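Local structure of unsaturated glucuronyl hydrolase (Streptococcus agalactiae, 2ZZR) at residues E30-A35 with Y81-D86; L101-I104 with A109-H112; H113-L118 with I140-K145; D213-H218 with T275-N280; Y253-S258 with I268-G273. The protein hydrolyses unsaturated disaccharides of hyaluronan, chondroitin and heparin, releasing 4-deoxy-4,5-didehydro glucuronic or iduronic acid. All blocks are in the same frame, centred on the assembly; numbering follows the deposited sequence.

The five contacts run round an alpha barrel. Interaction 1 comes first along the chain and joins helix 25-46 to helix 70-84; its centre is about 28 to 33 Å from those of the other four. Interactions 2 and 3 follow, with centres about 8 Å apart, and they touch: Lys-145 reaches Asp-111 and the carbonyl of Leu-110, so helices 87-105, 115-130 and 133-147 pack as one region, with Asp-114, the probable nucleophile, just before helix 115-130. Interaction 5 is nested inside the chain loop closed by interaction 4. These two share helix 265-280, have centres about 11 Å apart, and both lie on the opposite side of the chain's centre from interaction 2.

Interaction 1 of 5, residues E30-A35 with Y81-D86; sequences EAIEKA and YEYNQD
Tyr-83 of helix 70-84 reaches across to Ile-32 and Glu-33 of helix 25-46, a helix-to-helix contact in the alpha barrel of this glycoside hydrolase family 88 enzyme. Its CB is 4.4 Å from Ile-32 CG2, so the real meeting starts with the ring. CG lies anti to the backbone N (chi1 -179°), which sends the ring straight out toward the neighbouring helix. From CG round to CZ, the ring atoms all sit under the Ile-32 CG2 methyl, which stands over the middle of one face, 3.5 Å from the centroid of the Tyr-83 ring: a CH-pi contact. On the CE1 side, Ile-32 CD1 adds a looser touch, 4.0 Å from Tyr-83 CE1. On the CE2 side, Glu-33 CG approaches obliquely at 4.1 Å from Tyr-83 CE2.

Helix 376-390 adds to the packing: its Tyr-390 touches Ile-32 and also meets the Tyr-83 ring. OH, the last atom of Tyr-83, makes the polar link. The Glu-33 carboxylate is turned steeply against the ring, and the phenol OH of Tyr-83 donates to Glu-33 OE2 over 3.1 Å, coming in from above the carboxylate plane, 44° out of it.

Interaction 2 of 5, residues L101-I104 with A109-H112; sequences LNRI and ALDH
Arg-103 leaves helix 87-105 with CG anti to the backbone N (chi1 -172°) and stays extended as far as NE, which carries its guanidinium over to Ala-109 and Leu-110 in the loop that follows the helix. Ile-104 likewise has CG1 trans to its N, but a bend at chi2 (67°) swings CD1 round to meet Leu-110 CD1 at 3.6 Å. Leu-110 therefore fits between the two: one branch packs on isoleucine, while the other, CD2, covers a face of the guanidinium, 3.6 Å from Arg-103 NE.

At the edge of that flat group, near its plane, Arg-103 NH2 donates to Ala-109 O at 2.8 Å, although the position of this oxygen is less certain. The Ala-109 methyl lies close by, 3.6 Å from Arg-103 NH2. The group has further partners: NE bonds to Ile-108 O, NH2 also to Glu-67 O, and NH1 to Asn-65 OD1.

All these acceptors are neutral amide oxygens. The buried arginine is thus fixed in its orientation by bonds from all three nitrogens, and its positive charge is probably offset by the carbonyl dipoles; the bonds to Ile-108 and Ala-109 tie loop to helix, those to Asn-65 and Glu-67 join it to the chain before helix 70-84.

Interaction 3 of 5, residues H113-L118 with I140-K145; sequences HDLGFL and IKAADK
Leu-115, in the first turn of helix 115-130, points directly at helix 133-147, where Ala-142 and Lys-145, one turn apart, receive it. The backbones come near here, with 6.0 Å between Leu-115 CA and Ala-142 CA, as the small alanine side chain allows. Leu-115 CD1 packs on Ala-142 CB at 3.9 Å, while its CG rests against the backbone, 3.5 Å from Ala-142 O.

Lys-145 runs at about a right angle to the leucine. Its aliphatic root does the touching: Lys-145 CB and CG both lie 4.0 Å from Leu-115 CD1. Beyond that the lysine chain bends twice, at chi2 (69°) and again at chi4 (76°), and its tip turns away from the leucine. There NZ is gripped by Leu-110 O and by salt bridges to Asp-111 and Glu-148, so one side chain serves as apolar packing near the backbone and as a charged tie at its end. From helix 180-189, Leu-181 also packs on Leu-115.

The contact lies beside the probable catalytic residues. Asp-114, the probable nucleophile, is the N-cap residue just before Leu-115, though its carboxylate makes no capping bond. His-113 bonds through NE2 to Asp-174, the probable proton donor. Helices 115-130 and 133-147 follow each other in the chain, and this contact packs them as a successive pair of the alpha barrel, here next in sequence to the probable nucleophile.

Interaction 4 of 5, residues D213-H218 with T275-N280; sequences DSSAFH and TNYFLN
Tyr-277 of helix 265-280 lays its ring against Ser-215 in the loop that leads into strand 219-222. With CG anti to the backbone N, the tyrosine stretches from the helix toward the loop, and Ser-215 CA stands over the centre of one ring face, 4.1 Å above its plane. Ser-215 CB sits further out along the ring, 3.5 Å from Tyr-277 CZ. Asp-213 O approaches obliquely, 3.6 Å from Tyr-277 CD1.

The serine hydroxyl is turned away from the ring. Its OG lies between the backbone N and the carbonyl carbon (chi1 72°), a rotamer that lets it donate to Asp-213 OD2 at 2.6 Å, from the syn side and 17° out of the carboxylate plane. The same oxygen takes Ser-215 N at 2.9 Å, from well above that plane (52° out of it). Two donors from one residue thus help to fix the rotation of the aspartate, whose OD1 accepts from a water at 2.7 Å. That water is also hydrogen-bonded to Tyr-277 OH, again over 2.7 Å, bridging loop and helix. Ser-243 OG is a further partner of the phenol, and Arg-281 makes a cation-pi contact with the ring.

The Asp-213 bond to the amide two residues on defines an Asx turn, set here against an aromatic face and about 7 Å, side chain to side chain, from Thr-234, a probable substrate-binding residue.

Interaction 5 of 5, residues Y253-S258 with I268-G273; sequences YGIPLS and IILFKG
Ile-255 wedges against Leu-270 and Phe-271 where helices 245-262 and 265-280 of the alpha barrel pack as an antiparallel neighbouring pair. The axes of the two short segments approach to 9.2 Å, with 163° between their directions.

The closer part is the isoleucine tip. Its CG1 branch, anti to the carbonyl carbon (chi1 -67°), reaches across so that Ile-255 CD1 lies 3.7 Å from both CG and CD2 of Leu-270, the two side chains meeting at about a right angle. The same methyl comes within 4.0 Å of Phe-271 N, so it rests on the backbone of the facing helix as well.

Packing is looser on the Pro-256 side. Here the proline ring offers CD to Phe-271 CD1 at 4.0 Å, approaching the phenylalanine ring obliquely. The helix is kinked at this point, because the proline nitrogen cannot bond to the preceding turn. Met-317 of helix 304-318 touches both rings, and Tyr-331 meets Phe-271 edge-to-face. On the outer side of helix 265-280, Ile-269 and Lys-272 are partly open to solvent, and Lys-272 pairs with Asp-325. In the looser part the other isoleucine branch is no tighter, with Ile-255 CG2 4.1 Å from Phe-271 CB.

Interaction 1 of 5, residues E30-A35 with Y81-D86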
# COMPACT_ATOMS: atom_id res chain seq x y z
N GLU A 30 -15.24 -12.16 -12.64
CA GLU A 30 -16.41 -12.20 -11.77
C GLU A 30 -16.17 -11.48 -10.43
O GLU A 30 -17.07 -10.82 -9.91
CB GLU A 30 -16.91 -13.63 -11.58
CG GLU A 30 -17.59 -14.15 -12.86
CD GLU A 30 -18.17 -15.55 -12.76
OE1 GLU A 30 -17.92 -16.25 -11.75
OE2 GLU A 30 -18.86 -15.96 -13.71
N ALA A 31 -14.94 -11.60 -9.91
CA ALA A 31 -14.55 -10.85 -8.70
C ALA A 31 -14.55 -9.34 -8.95
O ALA A 31 -15.02 -8.56 -8.10
CB ALA A 31 -13.18 -11.32 -8.20
N ILE A 32 -14.04 -8.93 -10.11
CA ILE A 32 -14.05 -7.52 -10.50
C ILE A 32 -15.49 -7.01 -10.62
O ILE A 32 -15.82 -5.93 -10.12
CB ILE A 32 -13.29 -7.27 -11.83
CG1 ILE A 32 -11.79 -7.48 -11.63
CG2 ILE A 32 -13.56 -5.86 -12.34
CD1 ILE A 32 -10.98 -7.46 -12.94
N GLU A 33 -16.33 -7.80 -11.28
CA GLU A 33 -17.72 -7.39 -11.49
C GLU A 33 -18.50 -7.27 -10.18
O GLU A 33 -19.27 -6.32 -10.02
CB GLU A 33 -18.40 -8.30 -12.51
CG GLU A 33 -17.98 -7.96 -13.94
CD GLU A 33 -18.35 -9.02 -14.97
OE1 GLU A 33 -18.87 -10.09 -14.59
OE2 GLU A 33 -18.10 -8.76 -16.16
N LYS A 34 -18.27 -8.19 -9.25
CA LYS A 34 -18.89 -8.12 -7.91
C LYS A 34 -18.43 -6.87 -7.16
O LYS A 34 -19.24 -6.19 -6.52
CB LYS A 34 -18.60 -9.39 -7.11
CG LYS A 34 -19.43 -9.53 -5.81
CD LYS A 34 -19.23 -10.87 -5.13
CE LYS A 34 -17.85 -10.98 -4.49
NZ LYS A 34 -17.73 -12.18 -3.62
N ALA A 35 -17.13 -6.56 -7.23
CA ALA A 35 -16.59 -5.34 -6.62
C ALA A 35 -17.22 -4.08 -7.23
O ALA A 35 -17.59 -3.15 -6.50
CB ALA A 35 -15.06 -5.29 -6.76
N TYR A 81 -12.97 2.30 -13.73
CA TYR A 81 -13.03 3.02 -15.01
C TYR A 81 -12.14 2.38 -16.08
O TYR A 81 -12.52 2.31 -17.25
CB TYR A 81 -12.66 4.49 -14.82
CG TYR A 81 -12.63 5.28 -16.10
CD1 TYR A 81 -11.43 5.72 -16.66
CD2 TYR A 81 -13.82 5.58 -16.78
CE1 TYR A 81 -11.40 6.44 -17.85
CE2 TYR A 81 -13.80 6.30 -17.97
CZ TYR A 81 -12.60 6.72 -18.50
OH TYR A 81 -12.58 7.44 -19.67
N GLU A 82 -10.96 1.91 -15.68
CA GLU A 82 -10.10 1.18 -16.60
C GLU A 82 -10.74 -0.11 -17.08
O GLU A 82 -10.52 -0.54 -18.21
CB GLU A 82 -8.76 0.87 -15.96
CG GLU A 82 -7.95 2.11 -15.67
CD GLU A 82 -6.49 1.81 -15.52
OE1 GLU A 82 -5.89 2.24 -14.52
OE2 GLU A 82 -5.94 1.14 -16.42
N TYR A 83 -11.54 -0.72 -16.21
CA TYR A 83 -12.20 -1.97 -16.53
C TYR A 83 -13.36 -1.81 -17.51
O TYR A 83 -13.50 -2.61 -18.43
CB TYR A 83 -12.69 -2.67 -15.26
CG TYR A 83 -13.37 -3.99 -15.53
CD1 TYR A 83 -12.62 -5.13 -15.82
CD2 TYR A 83 -14.76 -4.11 -15.49
CE1 TYR A 83 -13.23 -6.35 -16.07
CE2 TYR A 83 -15.39 -5.32 -15.74
CZ TYR A 83 -14.62 -6.44 -16.03
OH TYR A 83 -15.22 -7.64 -16.27
N ASN A 84 -14.19 -0.78 -17.32
CA ASN A 84 -15.41 -0.66 -18.13
C ASN A 84 -15.61 0.62 -18.95
O ASN A 84 -16.61 0.75 -19.66
CB ASN A 84 -16.67 -1.01 -17.30
CG ASN A 84 -17.04 0.06 -16.27
OD1 ASN A 84 -17.88 -0.18 -15.40
ND2 ASN A 84 -16.43 1.23 -16.37
N GLN A 85 -14.66 1.56 -18.84
CA GLN A 85 -14.68 2.82 -19.59
C GLN A 85 -15.99 3.62 -19.45
O GLN A 85 -16.39 4.34 -20.37
CB GLN A 85 -14.36 2.57 -21.08
CG GLN A 85 -13.00 1.91 -21.36
CD GLN A 85 -13.01 0.40 -21.17
OE1 GLN A 85 -13.97 -0.29 -21.53
NE2 GLN A 85 -11.93 -0.13 -20.61
N ASP A 86 -16.64 3.50 -18.29
CA ASP A 86 -17.89 4.21 -18.01
C ASP A 86 -17.59 5.66 -17.66
O ASP A 86 -16.96 5.95 -16.64
CB ASP A 86 -18.66 3.51 -16.87
CG ASP A 86 -20.03 4.15 -16.57
OD1 ASP A 86 -20.46 5.10 -17.26
OD2 ASP A 86 -20.68 3.68 -15.62

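Interaction 2 of 5, residues L101-I104 with A109-H112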
# COMPACT_ATOMS: atom_id res chain seq x y z
N LEU A 101 -7.02 18.92 -5.72
CA LEU A 101 -6.37 20.15 -6.14
C LEU A 101 -6.69 21.29 -5.17
O LEU A 101 -5.80 22.05 -4.78
CB LEU A 101 -6.77 20.53 -7.57
CG LEU A 101 -6.08 21.74 -8.23
CD1 LEU A 101 -4.57 21.79 -8.00
CD2 LEU A 101 -6.39 21.76 -9.72
N ASN A 102 -7.96 21.39 -4.76
CA ASN A 102 -8.35 22.37 -3.75
C ASN A 102 -7.61 22.16 -2.43
O ASN A 102 -7.14 23.12 -1.80
CB ASN A 102 -9.86 22.33 -3.50
CG ASN A 102 -10.29 23.30 -2.41
OD1 ASN A 102 -10.47 22.92 -1.26
ND2 ASN A 102 -10.44 24.57 -2.78
N ARG A 103 -7.50 20.90 -2.03
CA ARG A 103 -6.86 20.53 -0.77
C ARG A 103 -5.38 20.94 -0.70
O ARG A 103 -4.92 21.45 0.33
CB ARG A 103 -7.02 19.02 -0.51
CG ARG A 103 -6.54 18.59 0.87
CD ARG A 103 -6.86 17.14 1.14
NE ARG A 103 -6.29 16.71 2.42
CZ ARG A 103 -6.39 15.48 2.92
NH1 ARG A 103 -7.06 14.53 2.26
NH2 ARG A 103 -5.83 15.20 4.09
N ILE A 104 -4.64 20.75 -1.79
CA ILE A 104 -3.23 21.15 -1.82
C ILE A 104 -3.06 22.67 -1.99
O ILE A 104 -2.21 23.28 -1.34
CB ILE A 104 -2.36 20.31 -2.82
CG1 ILE A 104 -0.88 20.70 -2.74
CG2 ILE A 104 -2.88 20.40 -4.26
CD1 ILE A 104 -0.21 20.36 -1.43
N ALA A 109 -4.96 19.92 5.88
CA ALA A 109 -4.71 18.60 6.46
C ALA A 109 -3.63 17.80 5.72
O ALA A 109 -3.81 16.61 5.42
CB ALA A 109 -6.02 17.79 6.55
N LEU A 110 -2.50 18.44 5.44
CA LEU A 110 -1.43 17.80 4.68
C LEU A 110 -0.05 17.84 5.34
O LEU A 110 0.97 17.65 4.67
CB LEU A 110 -1.37 18.37 3.25
CG LEU A 110 -2.57 18.07 2.33
CD1 LEU A 110 -2.42 18.81 1.01
CD2 LEU A 110 -2.73 16.56 2.08
N ASP A 111 -0.01 18.06 6.65
CA ASP A 111 1.26 18.11 7.38
C ASP A 111 1.65 16.73 7.89
O ASP A 111 1.67 16.46 9.09
CB ASP A 111 1.21 19.15 8.50
CG ASP A 111 0.84 20.51 7.98
OD1 ASP A 111 -0.19 21.06 8.43
OD2 ASP A 111 1.56 21.01 7.07
N HIS A 112 1.95 15.86 6.93
CA HIS A 112 2.30 14.47 7.18
C HIS A 112 2.95 13.95 5.89
O HIS A 112 3.12 14.71 4.93
CB HIS A 112 1.06 13.66 7.57
CG HIS A 112 -0.06 13.75 6.58
ND1 HIS A 112 -1.21 14.47 6.81
CD2 HIS A 112 -0.18 13.23 5.33
CE1 HIS A 112 -2.01 14.38 5.76
NE2 HIS A 112 -1.40 13.64 4.85

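Interaction 3 of 5, residues H113-L118 with I140-K145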
# COMPACT_ATOMS: atom_id res chain seq x y z
N HIS A 113 3.31 12.68 5.88
CA HIS A 113 4.07 12.10 4.78
C HIS A 113 3.19 11.28 3.83
O HIS A 113 3.70 10.62 2.92
CB HIS A 113 5.18 11.20 5.33
CG HIS A 113 4.66 10.01 6.08
ND1 HIS A 113 4.16 10.10 7.36
CD2 HIS A 113 4.52 8.72 5.70
CE1 HIS A 113 3.76 8.90 7.75
NE2 HIS A 113 3.97 8.05 6.77
N ASP A 114 1.87 11.30 4.05
CA ASP A 114 0.94 10.47 3.28
C ASP A 114 0.41 11.13 2.00
O ASP A 114 -0.67 10.79 1.51
CB ASP A 114 -0.20 9.95 4.16
CG ASP A 114 0.27 8.95 5.20
OD1 ASP A 114 1.08 8.06 4.86
OD2 ASP A 114 -0.17 9.04 6.36
N LEU A 115 1.20 12.05 1.45
CA LEU A 115 0.85 12.76 0.20
C LEU A 115 0.71 11.80 -0.98
O LEU A 115 -0.13 12.01 -1.86
CB LEU A 115 1.89 13.85 -0.12
CG LEU A 115 1.74 15.24 0.51
CD1 LEU A 115 0.48 15.94 0.02
CD2 LEU A 115 1.75 15.19 2.03
N GLY A 116 1.52 10.74 -0.99
CA GLY A 116 1.47 9.73 -2.04
C GLY A 116 0.20 8.89 -1.98
O GLY A 116 -0.47 8.72 -3.00
N PHE A 117 -0.14 8.38 -0.80
CA PHE A 117 -1.41 7.66 -0.63
C PHE A 117 -2.59 8.50 -1.11
O PHE A 117 -3.54 7.98 -1.70
CB PHE A 117 -1.65 7.28 0.83
CG PHE A 117 -0.84 6.09 1.31
CD1 PHE A 117 -0.34 6.07 2.61
CD2 PHE A 117 -0.63 4.98 0.49
CE1 PHE A 117 0.39 4.98 3.07
CE2 PHE A 117 0.10 3.88 0.96
CZ PHE A 117 0.60 3.88 2.25
N LEU A 118 -2.53 9.80 -0.83
CA LEU A 118 -3.62 10.71 -1.17
C LEU A 118 -3.67 11.05 -2.65
O LEU A 118 -4.74 10.98 -3.27
CB LEU A 118 -3.53 11.99 -0.33
CG LEU A 118 -4.02 11.86 1.11
CD1 LEU A 118 -3.64 13.08 1.92
CD2 LEU A 118 -5.53 11.60 1.18
N ILE A 140 2.16 17.47 -8.77
CA ILE A 140 3.42 18.17 -8.56
C ILE A 140 3.38 19.00 -7.27
O ILE A 140 4.34 18.97 -6.49
CB ILE A 140 3.82 19.05 -9.78
CG1 ILE A 140 3.94 18.18 -11.04
CG2 ILE A 140 5.13 19.81 -9.51
CD1 ILE A 140 4.92 17.00 -10.92
N LYS A 141 2.28 19.69 -7.04
CA LYS A 141 2.11 20.47 -5.81
C LYS A 141 2.17 19.56 -4.57
O LYS A 141 2.80 19.91 -3.57
CB LYS A 141 0.81 21.28 -5.84
CG LYS A 141 0.89 22.49 -6.78
CD LYS A 141 -0.46 23.17 -6.93
CE LYS A 141 -0.34 24.45 -7.74
NZ LYS A 141 -1.63 25.18 -7.79
N ALA A 142 1.54 18.38 -4.66
CA ALA A 142 1.62 17.36 -3.60
C ALA A 142 3.04 16.87 -3.37
O ALA A 142 3.45 16.68 -2.22
CB ALA A 142 0.69 16.19 -3.91
N ALA A 143 3.79 16.65 -4.45
CA ALA A 143 5.19 16.24 -4.35
C ALA A 143 6.01 17.29 -3.60
O ALA A 143 6.77 16.96 -2.69
CB ALA A 143 5.78 15.98 -5.74
N ASP A 144 5.82 18.56 -3.95
CA ASP A 144 6.50 19.66 -3.26
C ASP A 144 6.11 19.71 -1.78
O ASP A 144 6.96 19.95 -0.91
CB ASP A 144 6.19 21.00 -3.93
CG ASP A 144 6.84 21.12 -5.30
OD1 ASP A 144 7.85 20.43 -5.54
OD2 ASP A 144 6.32 21.91 -6.13
N LYS A 145 4.84 19.45 -1.49
CA LYS A 145 4.37 19.39 -0.11
C LYS A 145 5.09 18.28 0.66
O LYS A 145 5.54 18.48 1.79
CB LYS A 145 2.85 19.19 -0.06
CG LYS A 145 2.24 19.27 1.34
CD LYS A 145 2.29 20.69 1.91
CE LYS A 145 1.73 20.74 3.33
NZ LYS A 145 2.69 20.19 4.32

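Interaction 4 of 5, residues D213-H218 with T275-N280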
# COMPACT_ATOMS: atom_id res chain seq x y z
N ASP A 213 16.30 -9.80 10.68
CA ASP A 213 15.59 -11.05 10.46
C ASP A 213 14.54 -10.94 9.35
O ASP A 213 13.74 -11.86 9.15
CB ASP A 213 14.94 -11.55 11.76
CG ASP A 213 13.86 -10.60 12.30
OD1 ASP A 213 13.23 -10.97 13.31
OD2 ASP A 213 13.65 -9.50 11.74
N SER A 214 14.57 -9.82 8.64
CA SER A 214 13.63 -9.49 7.55
C SER A 214 12.24 -9.05 8.02
O SER A 214 11.37 -8.75 7.20
CB SER A 214 13.53 -10.62 6.51
OG SER A 214 14.67 -10.59 5.65
N SER A 215 12.02 -8.99 9.34
CA SER A 215 10.78 -8.40 9.85
C SER A 215 10.86 -6.87 9.77
O SER A 215 11.91 -6.31 9.46
CB SER A 215 10.51 -8.87 11.29
OG SER A 215 11.40 -8.26 12.19
N ALA A 216 9.75 -6.20 10.06
CA ALA A 216 9.69 -4.75 9.91
C ALA A 216 9.33 -4.07 11.22
O ALA A 216 8.42 -4.50 11.92
CB ALA A 216 8.67 -4.38 8.84
N PHE A 217 10.06 -3.00 11.53
CA PHE A 217 9.60 -1.99 12.48
C PHE A 217 8.51 -1.17 11.81
O PHE A 217 8.42 -1.12 10.58
CB PHE A 217 10.73 -1.03 12.87
CG PHE A 217 11.75 -1.60 13.81
CD1 PHE A 217 13.09 -1.67 13.44
CD2 PHE A 217 11.38 -2.05 15.08
CE1 PHE A 217 14.05 -2.18 14.32
CE2 PHE A 217 12.33 -2.57 15.96
CZ PHE A 217 13.66 -2.63 15.58
N HIS A 218 7.68 -0.52 12.61
CA HIS A 218 6.72 0.46 12.11
C HIS A 218 7.43 1.79 11.94
O HIS A 218 7.33 2.45 10.90
CB HIS A 218 5.54 0.59 13.08
CG HIS A 218 4.65 1.76 12.83
ND1 HIS A 218 3.46 1.66 12.15
CD2 HIS A 218 4.77 3.06 13.18
CE1 HIS A 218 2.89 2.85 12.08
NE2 HIS A 218 3.66 3.72 12.70
N THR A 275 9.37 -10.98 1.92
CA THR A 275 8.26 -11.75 1.38
C THR A 275 8.26 -13.17 1.93
O THR A 275 7.20 -13.70 2.30
CB THR A 275 8.28 -11.74 -0.17
OG1 THR A 275 8.27 -10.37 -0.61
CG2 THR A 275 7.07 -12.45 -0.74
N ASN A 276 9.43 -13.79 2.03
CA ASN A 276 9.52 -15.15 2.56
C ASN A 276 9.09 -15.17 4.02
O ASN A 276 8.41 -16.09 4.45
CB ASN A 276 10.91 -15.74 2.39
CG ASN A 276 11.29 -15.94 0.92
OD1 ASN A 276 10.51 -15.60 0.03
ND2 ASN A 276 12.47 -16.50 0.68
N TYR A 277 9.48 -14.13 4.75
CA TYR A 277 9.08 -13.97 6.15
C TYR A 277 7.55 -13.95 6.27
O TYR A 277 6.97 -14.64 7.11
CB TYR A 277 9.68 -12.68 6.70
CG TYR A 277 9.39 -12.41 8.15
CD1 TYR A 277 10.30 -12.78 9.14
CD2 TYR A 277 8.21 -11.77 8.54
CE1 TYR A 277 10.03 -12.53 10.49
CE2 TYR A 277 7.93 -11.52 9.88
CZ TYR A 277 8.85 -11.90 10.85
OH TYR A 277 8.57 -11.65 12.17
N PHE A 278 6.92 -13.16 5.40
CA PHE A 278 5.47 -13.01 5.36
C PHE A 278 4.82 -14.34 4.99
O PHE A 278 3.94 -14.83 5.71
CB PHE A 278 5.11 -11.90 4.35
CG PHE A 278 3.66 -11.47 4.38
CD1 PHE A 278 3.23 -10.47 5.25
CD2 PHE A 278 2.75 -12.02 3.48
CE1 PHE A 278 1.89 -10.05 5.25
CE2 PHE A 278 1.41 -11.60 3.47
CZ PHE A 278 0.98 -10.61 4.36
N LEU A 279 5.28 -14.95 3.90
CA LEU A 279 4.70 -16.21 3.42
C LEU A 279 4.75 -17.29 4.49
O LEU A 279 3.78 -18.03 4.67
CB LEU A 279 5.41 -16.69 2.15
CG LEU A 279 5.24 -15.81 0.90
CD1 LEU A 279 6.06 -16.39 -0.25
CD2 LEU A 279 3.77 -15.63 0.51
N ASN A 280 5.88 -17.37 5.20
CA ASN A 280 6.09 -18.40 6.22
C ASN A 280 5.18 -18.26 7.44
O ASN A 280 5.01 -19.21 8.21
CB ASN A 280 7.56 -18.42 6.66
CG ASN A 280 8.46 -19.06 5.63
OD1 ASN A 280 8.00 -19.77 4.74
ND2 ASN A 280 9.76 -18.84 5.76
O HOH W 1 10.60 -11.36 13.98

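Interaction 5 of 5, residues Y253-S258 with I268-G273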
# COMPACT_ATOMS: atom_id res chain seq x y z
N TYR A 253 5.51 -4.41 -0.88
CA TYR A 253 5.11 -3.63 -2.06
C TYR A 253 6.02 -2.43 -2.28
O TYR A 253 6.40 -2.13 -3.41
CB TYR A 253 3.64 -3.23 -1.95
CG TYR A 253 2.97 -2.75 -3.24
CD1 TYR A 253 1.73 -2.12 -3.20
CD2 TYR A 253 3.58 -2.93 -4.49
CE1 TYR A 253 1.09 -1.68 -4.37
CE2 TYR A 253 2.96 -2.48 -5.67
CZ TYR A 253 1.71 -1.86 -5.60
OH TYR A 253 1.08 -1.42 -6.75
N GLY A 254 6.40 -1.73 -1.21
CA GLY A 254 7.25 -0.55 -1.35
C GLY A 254 8.60 -0.83 -1.99
O GLY A 254 9.12 0.01 -2.73
N ILE A 255 9.17 -2.00 -1.70
CA ILE A 255 10.48 -2.35 -2.25
C ILE A 255 10.45 -2.49 -3.79
O ILE A 255 11.20 -1.79 -4.47
CB ILE A 255 11.11 -3.60 -1.57
CG1 ILE A 255 11.47 -3.29 -0.11
CG2 ILE A 255 12.36 -4.05 -2.34
CD1 ILE A 255 11.81 -4.52 0.74
N PRO A 256 9.60 -3.39 -4.35
CA PRO A 256 9.58 -3.48 -5.82
C PRO A 256 9.17 -2.18 -6.52
O PRO A 256 9.69 -1.88 -7.60
CB PRO A 256 8.58 -4.62 -6.10
CG PRO A 256 7.78 -4.76 -4.85
CD PRO A 256 8.72 -4.39 -3.73
N LEU A 257 8.28 -1.40 -5.91
CA LEU A 257 7.90 -0.11 -6.49
C LEU A 257 9.13 0.80 -6.64
O LEU A 257 9.35 1.38 -7.71
CB LEU A 257 6.82 0.58 -5.65
CG LEU A 257 5.40 0.01 -5.77
CD1 LEU A 257 4.49 0.71 -4.77
CD2 LEU A 257 4.85 0.18 -7.19
N SER A 258 9.94 0.87 -5.60
CA SER A 258 11.18 1.66 -5.65
C SER A 258 12.22 1.05 -6.58
O SER A 258 12.97 1.78 -7.25
CB SER A 258 11.76 1.82 -4.25
OG SER A 258 10.83 2.47 -3.42
N ILE A 268 15.96 -6.52 -4.67
CA ILE A 268 15.37 -7.83 -4.95
C ILE A 268 15.65 -8.78 -3.78
O ILE A 268 14.77 -9.51 -3.33
CB ILE A 268 15.86 -8.40 -6.31
CG1 ILE A 268 15.13 -7.68 -7.46
CG2 ILE A 268 15.64 -9.92 -6.39
CD1 ILE A 268 15.67 -8.01 -8.85
N ILE A 269 16.88 -8.76 -3.27
CA ILE A 269 17.23 -9.61 -2.12
C ILE A 269 16.42 -9.20 -0.87
O ILE A 269 15.90 -10.06 -0.15
CB ILE A 269 18.76 -9.62 -1.85
CG1 ILE A 269 19.52 -10.25 -3.04
CG2 ILE A 269 19.09 -10.37 -0.56
CD1 ILE A 269 18.99 -11.59 -3.52
N LEU A 270 16.29 -7.89 -0.66
CA LEU A 270 15.49 -7.38 0.46
C LEU A 270 14.03 -7.82 0.32
O LEU A 270 13.40 -8.22 1.31
CB LEU A 270 15.61 -5.87 0.55
CG LEU A 270 15.24 -5.26 1.91
CD1 LEU A 270 16.22 -5.73 3.01
CD2 LEU A 270 15.22 -3.76 1.82
N PHE A 271 13.51 -7.75 -0.90
CA PHE A 271 12.17 -8.28 -1.20
C PHE A 271 12.04 -9.75 -0.84
O PHE A 271 11.06 -10.16 -0.23
CB PHE A 271 11.81 -8.10 -2.68
CG PHE A 271 10.59 -8.88 -3.12
CD1 PHE A 271 9.32 -8.31 -3.06
CD2 PHE A 271 10.71 -10.20 -3.59
CE1 PHE A 271 8.18 -9.03 -3.47
CE2 PHE A 271 9.59 -10.93 -3.99
CZ PHE A 271 8.32 -10.35 -3.93
N LYS A 272 13.02 -10.56 -1.25
CA LYS A 272 12.96 -11.99 -1.01
C LYS A 272 12.90 -12.25 0.50
O LYS A 272 12.10 -13.06 0.97
CB LYS A 272 14.16 -12.70 -1.67
CG LYS A 272 13.99 -12.86 -3.20
CD LYS A 272 15.33 -12.98 -3.96
CE LYS A 272 16.12 -14.24 -3.62
NZ LYS A 272 15.50 -15.51 -4.08
N GLY A 273 13.71 -11.52 1.26
CA GLY A 273 13.72 -11.65 2.73
C GLY A 273 12.36 -11.35 3.34
O GLY A 273 11.80 -12.17 4.08